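Local coordinates for sugar ABC transporter, periplasmic sugar-binding protein (Caulobacter crescentus, PDB 4IRX) that binds myo-inositol in the periplasm and probably hands it to an ABC transporter for uptake, at residues A[124-138]-A[190-202]. Residues are numbered along the deposited sequence; the frame is centred on the assembly and turned at random.
Sequences VVKTYPAGARVVVIT and MRDTPPDVILCLN. With INS (1,2,3,4,5,6-hexahydroxy-cyclohexane), chain C.
The Tyr128 ring leans obliquely on Val197 at the start of strand 197-200 and on Asp196 just before it, its CE1 meeting Val197 CG2 at 3.5 Å and its CE2 meeting Asp196 CB, while Val124 O lies in plane at its edge. Ring and carboxylate planes stand 42° apart, and one water links them, donating to Asp196 OD1 and accepting from Tyr128 OH; a tyrosine suits this border, greasy along its flank and polar at its end. With an alanine at Tyr128 the flank of Val197 would probably lose its cover, and the water its hydroxyl donor. The Arg133 guanidinium carries Thr193 OG1 over one face, and its NE and NH2 both make weak hydrogen bonds to Thr193 O. A bend at chi3 (59°) turns the long chain back to that carbonyl. Asp196 closes the start of the strand pairing: through its anti lone pair OD2 takes the Arg133 N-H almost straight, at 2.9 Å (174°), and Arg133 O in turn accepts from both Asp196 N and Val197 N. Parallel pairing then continues, with Val135 N to Val197 O at 2.9 Å and Ile137 O receiving Leu201 N. Branched aliphatic residues fit both buried faces: from helix 113-127 Val124 CG2 reaches Val197 CG1 tip to tip and touches Leu199 CD2, both at 4.0 Å, whereas on the opposite face Val135 CG2 packs on Pro195 CB, in the loop before the strand. Asn202 caps the next helix through OD1 and gives ND2 to myo-inositol O3 and O4, so the strand-to-helix turn delivers a ligand-pocket residue. The pair is central in a four-stranded parallel sheet, between strands 164-171 and 224-226, flanked by helices 113-127 and 144-160 and, oppositely, 176-189: the alpha/beta lobe characteristic of periplasmic binding proteins, ligand near the strands' C-terminal ends.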
ATOM      1  N   VAL A 124      18.018   3.879  -7.486  1.00  8.45           N
ATOM      2  CA  VAL A 124      18.563   3.285  -8.705  1.00  9.34           C
ATOM      3  C   VAL A 124      19.559   4.254  -9.362  1.00 10.63           C
ATOM      4  O   VAL A 124      20.659   3.861  -9.741  1.00 10.08           O
ATOM      5  CB  VAL A 124      17.452   2.910  -9.723  1.00  8.03           C
ATOM      6  CG1 VAL A 124      18.082   2.403 -11.013  1.00 10.76           C
ATOM      7  CG2 VAL A 124      16.501   1.875  -9.096  1.00 12.81           C
ATOM      8  N   VAL A 125      19.169   5.525  -9.479  1.00 10.85           N
ATOM      9  CA  VAL A 125      20.000   6.492 -10.183  1.00 12.10           C
ATOM     10  C   VAL A 125      21.303   6.728  -9.417  1.00 11.59           C
ATOM     11  O   VAL A 125      22.369   6.853 -10.007  1.00 12.03           O
ATOM     12  CB  VAL A 125      19.226   7.783 -10.459  1.00 10.30           C
ATOM     13  CG1 VAL A 125      20.159   8.838 -11.083  1.00 15.11           C
ATOM     14  CG2 VAL A 125      18.079   7.485 -11.384  1.00 12.53           C
ATOM     15  N   LYS A 126      21.244   6.720  -8.093  1.00  9.61           N
ATOM     16  CA  LYS A 126      22.456   6.907  -7.296  1.00 10.97           C
ATOM     17  C   LYS A 126      23.369   5.685  -7.384  1.00 13.80           C
ATOM     18  O   LYS A 126      24.599   5.805  -7.451  1.00 13.52           O
ATOM     19  CB  LYS A 126      22.099   7.204  -5.838  1.00 17.45           C
ATOM     20  CG  LYS A 126      23.280   7.099  -4.877  1.00 18.61           C
ATOM     21  CD  LYS A 126      22.876   7.530  -3.476  1.00 34.86           C
ATOM     22  CE  LYS A 126      24.002   7.305  -2.480  1.00 47.05           C
ATOM     23  NZ  LYS A 126      23.567   7.632  -1.090  1.00 46.96           N
ATOM     24  N   THR A 127      22.761   4.504  -7.395  1.00 11.17           N
ATOM     25  CA  THR A 127      23.489   3.239  -7.348  1.00 11.52           C
ATOM     26  C   THR A 127      24.059   2.845  -8.707  1.00 10.54           C
ATOM     27  O   THR A 127      25.072   2.152  -8.790  1.00 11.52           O
ATOM     28  CB  THR A 127      22.547   2.135  -6.790  1.00 12.14           C
ATOM     29  OG1 THR A 127      22.139   2.526  -5.475  1.00 13.70           O
ATOM     30  CG2 THR A 127      23.225   0.765  -6.734  1.00 15.49           C
ATOM     31  N   TYR A 128      23.425   3.318  -9.779  1.00 10.63           N
ATOM     32  CA  TYR A 128      23.849   2.990 -11.131  1.00 10.05           C
ATOM     33  C   TYR A 128      24.083   4.255 -11.943  1.00 12.63           C
ATOM     34  O   TYR A 128      23.307   4.573 -12.834  1.00 11.33           O
ATOM     35  CB  TYR A 128      22.795   2.103 -11.807  1.00 10.93           C
ATOM     36  CG  TYR A 128      22.687   0.719 -11.201  1.00 13.03           C
ATOM     37  CD1 TYR A 128      21.828   0.465 -10.141  1.00 12.89           C
ATOM     38  CD2 TYR A 128      23.467  -0.322 -11.675  1.00 13.22           C
ATOM     39  CE1 TYR A 128      21.717  -0.807  -9.592  1.00 14.03           C
ATOM     40  CE2 TYR A 128      23.371  -1.597 -11.125  1.00 14.40           C
ATOM     41  CZ  TYR A 128      22.492  -1.818 -10.088  1.00 14.99           C
ATOM     42  OH  TYR A 128      22.397  -3.081  -9.540  1.00 17.08           O
ATOM     43  N   PRO A 129      25.148   5.009 -11.626  1.00 11.05           N
ATOM     44  CA  PRO A 129      25.219   6.322 -12.286  1.00 12.86           C
ATOM     45  C   PRO A 129      25.470   6.295 -13.783  1.00 14.50           C
ATOM     46  O   PRO A 129      25.287   7.345 -14.409  1.00 15.87           O
ATOM     47  CB  PRO A 129      26.340   7.062 -11.537  1.00 17.74           C
ATOM     48  CG  PRO A 129      27.042   6.032 -10.722  1.00 20.38           C
ATOM     49  CD  PRO A 129      26.104   4.864 -10.515  1.00 13.17           C
ATOM     50  N   ALA A 130      25.874   5.158 -14.348  1.00 10.79           N
ATOM     51  CA  ALA A 130      26.043   5.029 -15.799  1.00 11.46           C
ATOM     52  C   ALA A 130      24.809   4.424 -16.486  1.00 13.64           C
ATOM     53  O   ALA A 130      24.826   4.148 -17.696  1.00 15.88           O
ATOM     54  CB  ALA A 130      27.283   4.186 -16.126  1.00 14.47           C
ATOM     55  N   GLY A 131      23.761   4.177 -15.720  1.00  9.36           N
ATOM     56  CA  GLY A 131      22.547   3.598 -16.274  1.00  9.75           C
ATOM     57  C   GLY A 131      22.271   2.202 -15.733  1.00  9.90           C
ATOM     58  O   GLY A 131      23.118   1.582 -15.091  1.00 10.15           O
ATOM     59  N   ALA A 132      21.064   1.709 -15.990  1.00  9.57           N
ATOM     60  CA  ALA A 132      20.640   0.406 -15.490  1.00  9.03           C
ATOM     61  C   ALA A 132      19.442  -0.063 -16.245  1.00 11.09           C
ATOM     62  O   ALA A 132      18.699   0.745 -16.809  1.00 10.27           O
ATOM     63  CB  ALA A 132      20.314   0.480 -14.040  1.00 10.87           C
ATOM     64  N   ARG A 133      19.259  -1.380 -16.260  1.00  9.15           N
ATOM     65  CA  ARG A 133      18.051  -2.009 -16.807  1.00  9.19           C
ATOM     66  C   ARG A 133      17.125  -2.363 -15.657  1.00 10.33           C
ATOM     67  O   ARG A 133      17.530  -3.104 -14.745  1.00 10.60           O
ATOM     68  CB  ARG A 133      18.418  -3.285 -17.571  1.00 10.72           C
ATOM     69  CG  ARG A 133      19.192  -3.010 -18.822  1.00 14.58           C
ATOM     70  CD  ARG A 133      19.792  -4.278 -19.424  1.00 23.17           C
ATOM     71  NE  ARG A 133      18.759  -5.252 -19.750  1.00 28.57           N
ATOM     72  CZ  ARG A 133      18.053  -5.216 -20.876  1.00 38.02           C
ATOM     73  NH1 ARG A 133      18.291  -4.262 -21.770  1.00 40.33           N
ATOM     74  NH2 ARG A 133      17.124  -6.133 -21.119  1.00 35.63           N
ATOM     75  N   VAL A 134      15.902  -1.809 -15.676  1.00  8.25           N
ATOM     76  CA  VAL A 134      14.964  -1.879 -14.572  1.00  7.87           C
ATOM     77  C   VAL A 134      13.664  -2.566 -14.982  1.00  9.64           C
ATOM     78  O   VAL A 134      13.097  -2.283 -16.041  1.00 11.66           O
ATOM     79  CB  VAL A 134      14.634  -0.431 -14.059  1.00 10.23           C
ATOM     80  CG1 VAL A 134      13.667  -0.454 -12.875  1.00 13.46           C
ATOM     81  CG2 VAL A 134      15.915   0.315 -13.691  1.00 12.19           C
ATOM     82  N   VAL A 135      13.189  -3.461 -14.120  1.00  9.65           N
ATOM     83  CA  VAL A 135      11.861  -4.063 -14.249  1.00 10.64           C
ATOM     84  C   VAL A 135      10.990  -3.482 -13.152  1.00  8.91           C
ATOM     85  O   VAL A 135      11.431  -3.367 -12.009  1.00 11.11           O
ATOM     86  CB  VAL A 135      11.956  -5.606 -14.086  1.00 10.16           C
ATOM     87  CG1 VAL A 135      10.557  -6.252 -13.993  1.00 11.76           C
ATOM     88  CG2 VAL A 135      12.695  -6.182 -15.265  1.00 12.49           C
ATOM     89  N   VAL A 136       9.755  -3.104 -13.482  1.00  9.38           N
ATOM     90  CA  VAL A 136       8.835  -2.572 -12.472  1.00  9.51           C
ATOM     91  C   VAL A 136       7.647  -3.518 -12.337  1.00 10.88           C
ATOM     92  O   VAL A 136       6.998  -3.855 -13.328  1.00 11.17           O
ATOM     93  CB  VAL A 136       8.379  -1.114 -12.818  1.00  9.69           C
ATOM     94  CG1 VAL A 136       7.424  -0.556 -11.721  1.00 13.39           C
ATOM     95  CG2 VAL A 136       9.595  -0.229 -13.014  1.00 13.93           C
ATOM     96  N   ILE A 137       7.429  -4.025 -11.121  1.00  9.86           N
ATOM     97  CA  ILE A 137       6.301  -4.912 -10.822  1.00 10.09           C
ATOM     98  C   ILE A 137       5.340  -4.150  -9.900  1.00  9.30           C
ATOM     99  O   ILE A 137       5.687  -3.789  -8.775  1.00 11.28           O
ATOM    100  CB  ILE A 137       6.758  -6.207 -10.102  1.00 11.33           C
ATOM    101  CG1 ILE A 137       7.849  -6.922 -10.915  1.00 13.04           C
ATOM    102  CG2 ILE A 137       5.557  -7.102  -9.814  1.00 11.94           C
ATOM    103  CD1 ILE A 137       7.379  -7.506 -12.221  1.00 15.93           C
ATOM    104  N   THR A 138       4.137  -3.867 -10.393  1.00  9.25           N
ATOM    105  CA  THR A 138       3.230  -2.948  -9.700  1.00  9.82           C
ATOM    106  C   THR A 138       2.218  -3.655  -8.801  1.00 10.38           C
ATOM    107  O   THR A 138       1.881  -4.829  -9.012  1.00 11.07           O
ATOM    108  CB  THR A 138       2.456  -2.029 -10.675  1.00 11.33           C
ATOM    109  OG1 THR A 138       1.451  -2.799 -11.366  1.00 14.22           O
ATOM    110  CG2 THR A 138       3.400  -1.391 -11.686  1.00 13.87           C
HETATM  111  N   MSE A 190      14.296 -11.903 -21.087  1.00 15.94           N
HETATM  112  CA  MSE A 190      15.583 -11.194 -21.257  0.53 18.08           C
HETATM  113  C   MSE A 190      16.731 -11.964 -20.627  1.00 17.60           C
HETATM  114  O   MSE A 190      17.652 -11.400 -20.029  1.00 18.30           O
HETATM  115  CB  MSE A 190      15.521  -9.791 -20.682  0.53 22.81           C
HETATM  116  CG  MSE A 190      15.228  -9.823 -19.238  0.53 10.54           C
HETATM  117 SE   MSE A 190      14.858  -8.062 -18.547  0.53 21.09          SE
HETATM  118  CE  MSE A 190      13.210  -7.629 -19.553  0.53 17.11           C
ATOM    119  N   ARG A 191      16.713 -13.275 -20.821  1.00 17.82           N
ATOM    120  CA  ARG A 191      17.719 -14.103 -20.178  1.00 22.25           C
ATOM    121  C   ARG A 191      19.137 -13.844 -20.661  1.00 18.75           C
ATOM    122  O   ARG A 191      20.097 -14.122 -19.952  1.00 25.36           O
ATOM    123  CB  ARG A 191      17.333 -15.581 -20.254  1.00 29.49           C
ATOM    124  CG  ARG A 191      17.218 -16.113 -21.652  1.00 29.67           C
ATOM    125  CD  ARG A 191      16.583 -17.493 -21.629  1.00 27.62           C
ATOM    126  NE  ARG A 191      17.360 -18.415 -20.806  1.00 23.49           N
ATOM    127  CZ  ARG A 191      18.151 -19.365 -21.295  1.00 45.76           C
ATOM    128  NH1 ARG A 191      18.269 -19.519 -22.609  1.00 38.96           N
ATOM    129  NH2 ARG A 191      18.815 -20.165 -20.471  1.00 43.44           N
ATOM    130  N   ASP A 192      19.268 -13.275 -21.849  1.00 21.35           N
ATOM    131  CA  ASP A 192      20.589 -12.963 -22.370  1.00 30.70           C
ATOM    132  C   ASP A 192      21.090 -11.624 -21.819  1.00 31.39           C
ATOM    133  O   ASP A 192      22.276 -11.331 -21.864  1.00 32.02           O
ATOM    134  CB  ASP A 192      20.579 -13.006 -23.900  1.00 38.85           C
ATOM    135  CG  ASP A 192      20.098 -14.354 -24.440  1.00 43.31           C
ATOM    136  OD1 ASP A 192      20.778 -15.373 -24.188  1.00 43.57           O
ATOM    137  OD2 ASP A 192      19.036 -14.394 -25.106  1.00 39.51           O
ATOM    138  N   THR A 193      20.173 -10.807 -21.308  1.00 22.67           N
ATOM    139  CA  THR A 193      20.540  -9.526 -20.704  1.00 19.28           C
ATOM    140  C   THR A 193      19.659  -9.256 -19.483  1.00 17.47           C
ATOM    141  O   THR A 193      18.745  -8.436 -19.560  1.00 18.37           O
ATOM    142  CB  THR A 193      20.400  -8.334 -21.695  1.00 23.92           C
ATOM    143  OG1 THR A 193      19.044  -8.212 -22.142  1.00 34.23           O
ATOM    144  CG2 THR A 193      21.307  -8.499 -22.904  1.00 28.50           C
ATOM    145  N   PRO A 194      19.930  -9.952 -18.361  1.00 18.27           N
ATOM    146  CA  PRO A 194      19.080  -9.815 -17.179  1.00 15.51           C
ATOM    147  C   PRO A 194      19.048  -8.398 -16.629  1.00 15.27           C
ATOM    148  O   PRO A 194      19.981  -7.610 -16.855  1.00 18.70           O
ATOM    149  CB  PRO A 194      19.701 -10.781 -16.157  1.00 17.80           C
ATOM    150  CG  PRO A 194      21.033 -11.118 -16.673  1.00 30.97           C
ATOM    151  CD  PRO A 194      20.994 -10.948 -18.157  1.00 21.21           C
ATOM    152  N   PRO A 195      17.953  -8.044 -15.951  1.00 10.46           N
ATOM    153  CA  PRO A 195      17.852  -6.690 -15.414  1.00 11.54           C
ATOM    154  C   PRO A 195      18.824  -6.492 -14.269  1.00 11.22           C
ATOM    155  O   PRO A 195      19.248  -7.437 -13.574  1.00 13.32           O
ATOM    156  CB  PRO A 195      16.412  -6.628 -14.885  1.00 14.32           C
ATOM    157  CG  PRO A 195      16.114  -8.076 -14.506  1.00 14.66           C
ATOM    158  CD  PRO A 195      16.817  -8.902 -15.549  1.00 13.90           C
ATOM    159  N   ASP A 196      19.164  -5.238 -14.041  1.00  8.73           N
ATOM    160  CA  ASP A 196      19.946  -4.880 -12.874  1.00 10.33           C
ATOM    161  C   ASP A 196      19.107  -4.785 -11.610  1.00  8.62           C
ATOM    162  O   ASP A 196      19.549  -5.113 -10.523  1.00  9.46           O
ATOM    163  CB  ASP A 196      20.618  -3.517 -13.107  1.00 11.18           C
ATOM    164  CG  ASP A 196      21.641  -3.572 -14.199  1.00 12.86           C
ATOM    165  OD1 ASP A 196      22.673  -4.230 -13.953  1.00 13.82           O
ATOM    166  OD2 ASP A 196      21.433  -2.992 -15.298  1.00 11.97           O
ATOM    167  N   VAL A 197      17.883  -4.294 -11.759  1.00  8.66           N
ATOM    168  CA  VAL A 197      17.032  -3.982 -10.626  1.00  8.23           C
ATOM    169  C   VAL A 197      15.605  -4.377 -10.955  1.00  8.68           C
ATOM    170  O   VAL A 197      15.131  -4.137 -12.062  1.00 10.04           O
ATOM    171  CB  VAL A 197      17.049  -2.471 -10.294  1.00 10.06           C
ATOM    172  CG1 VAL A 197      16.068  -2.119  -9.123  1.00 13.56           C
ATOM    173  CG2 VAL A 197      18.464  -2.001 -10.009  1.00 12.69           C
ATOM    174  N   ILE A 198      14.957  -5.031  -9.996  1.00  8.71           N
ATOM    175  CA  ILE A 198      13.518  -5.282 -10.045  1.00  7.93           C
ATOM    176  C   ILE A 198      12.904  -4.449  -8.910  1.00 10.49           C
ATOM    177  O   ILE A 198      13.094  -4.733  -7.713  1.00 11.63           O
ATOM    178  CB  ILE A 198      13.199  -6.784  -9.845  1.00  8.98           C
ATOM    179  CG1 ILE A 198      13.996  -7.618 -10.839  1.00 11.66           C
ATOM    180  CG2 ILE A 198      11.728  -7.028 -10.080  1.00 12.25           C
ATOM    181  CD1 ILE A 198      13.825  -9.122 -10.684  1.00 13.05           C
ATOM    182  N   LEU A 199      12.161  -3.422  -9.295  1.00  9.63           N
ATOM    183  CA  LEU A 199      11.451  -2.574  -8.341  1.00 10.05           C
ATOM    184  C   LEU A 199      10.050  -3.125  -8.147  1.00  8.48           C
ATOM    185  O   LEU A 199       9.245  -3.144  -9.087  1.00 10.57           O
ATOM    186  CB  LEU A 199      11.363  -1.127  -8.861  1.00 11.89           C
ATOM    187  CG  LEU A 199      12.639  -0.303  -9.030  1.00 15.00           C
ATOM    188  CD1 LEU A 199      12.326   1.130  -9.429  1.00 12.52           C
ATOM    189  CD2 LEU A 199      13.455  -0.296  -7.735  1.00 15.57           C
ATOM    190  N   CYS A 200       9.771  -3.611  -6.942  1.00  9.12           N
ATOM    191  CA  CYS A 200       8.486  -4.220  -6.637  1.00 12.09           C
ATOM    192  C   CYS A 200       7.728  -3.311  -5.698  1.00 10.94           C
ATOM    193  O   CYS A 200       8.262  -2.886  -4.669  1.00 12.93           O
ATOM    194  CB  CYS A 200       8.694  -5.570  -5.967  1.00  9.96           C
ATOM    195  SG  CYS A 200       9.543  -6.747  -7.004  1.00 13.18           S
ATOM    196  N   LEU A 201       6.476  -3.027  -6.048  1.00  8.06           N
ATOM    197  CA  LEU A 201       5.733  -2.007  -5.329  1.00  8.35           C
ATOM    198  C   LEU A 201       5.009  -2.519  -4.071  1.00 10.88           C
ATOM    199  O   LEU A 201       4.219  -1.801  -3.448  1.00 11.35           O
ATOM    200  CB  LEU A 201       4.817  -1.231  -6.282  1.00 10.23           C
ATOM    201  CG  LEU A 201       5.506  -0.090  -7.053  1.00 11.74           C
ATOM    202  CD1 LEU A 201       6.804  -0.452  -7.748  1.00 18.46           C
ATOM    203  CD2 LEU A 201       4.528   0.481  -8.048  1.00 12.26           C
ATOM    204  N   ASN A 202       5.290  -3.762  -3.674  1.00  8.26           N
ATOM    205  CA  ASN A 202       5.103  -4.166  -2.285  1.00 10.68           C
ATOM    206  C   ASN A 202       6.052  -5.301  -1.931  1.00 11.20           C
ATOM    207  O   ASN A 202       6.647  -5.923  -2.814  1.00 11.52           O
ATOM    208  CB  ASN A 202       3.623  -4.438  -1.885  1.00  9.40           C
ATOM    209  CG  ASN A 202       3.115  -5.807  -2.279  1.00  9.27           C
ATOM    210  OD1 ASN A 202       3.825  -6.610  -2.875  1.00 13.21           O
ATOM    211  ND2 ASN A 202       1.872  -6.088  -1.940  1.00 10.83           N
TER
HETATM  212  C1  INS C 401      -0.309  -0.757   0.325  1.00  8.24           C
HETATM  213  C2  INS C 401       0.743  -1.797   0.523  1.00  8.99           C
HETATM  214  C3  INS C 401       0.177  -3.136   0.125  1.00  8.66           C
HETATM  215  C4  INS C 401      -0.223  -3.123  -1.315  1.00 10.19           C
HETATM  216  C5  INS C 401      -1.300  -2.129  -1.537  1.00  8.58           C
HETATM  217  C6  INS C 401      -0.863  -0.755  -1.087  1.00 10.68           C
HETATM  218  O1  INS C 401       0.195   0.512   0.656  1.00  8.29           O
HETATM  219  O2  INS C 401       1.871  -1.474  -0.232  1.00 10.06           O
HETATM  220  O3  INS C 401       1.104  -4.164   0.380  1.00  9.33           O
HETATM  221  O4  INS C 401      -0.623  -4.390  -1.730  1.00 11.40           O
HETATM  222  O5  INS C 401      -1.659  -2.134  -2.882  1.00 10.97           O
HETATM  223  O6  INS C 401      -1.860   0.207  -1.316  1.00  8.84           O
HETATM  224  O   HOH W   1      23.334  -5.076 -11.445  1.00 20.65           O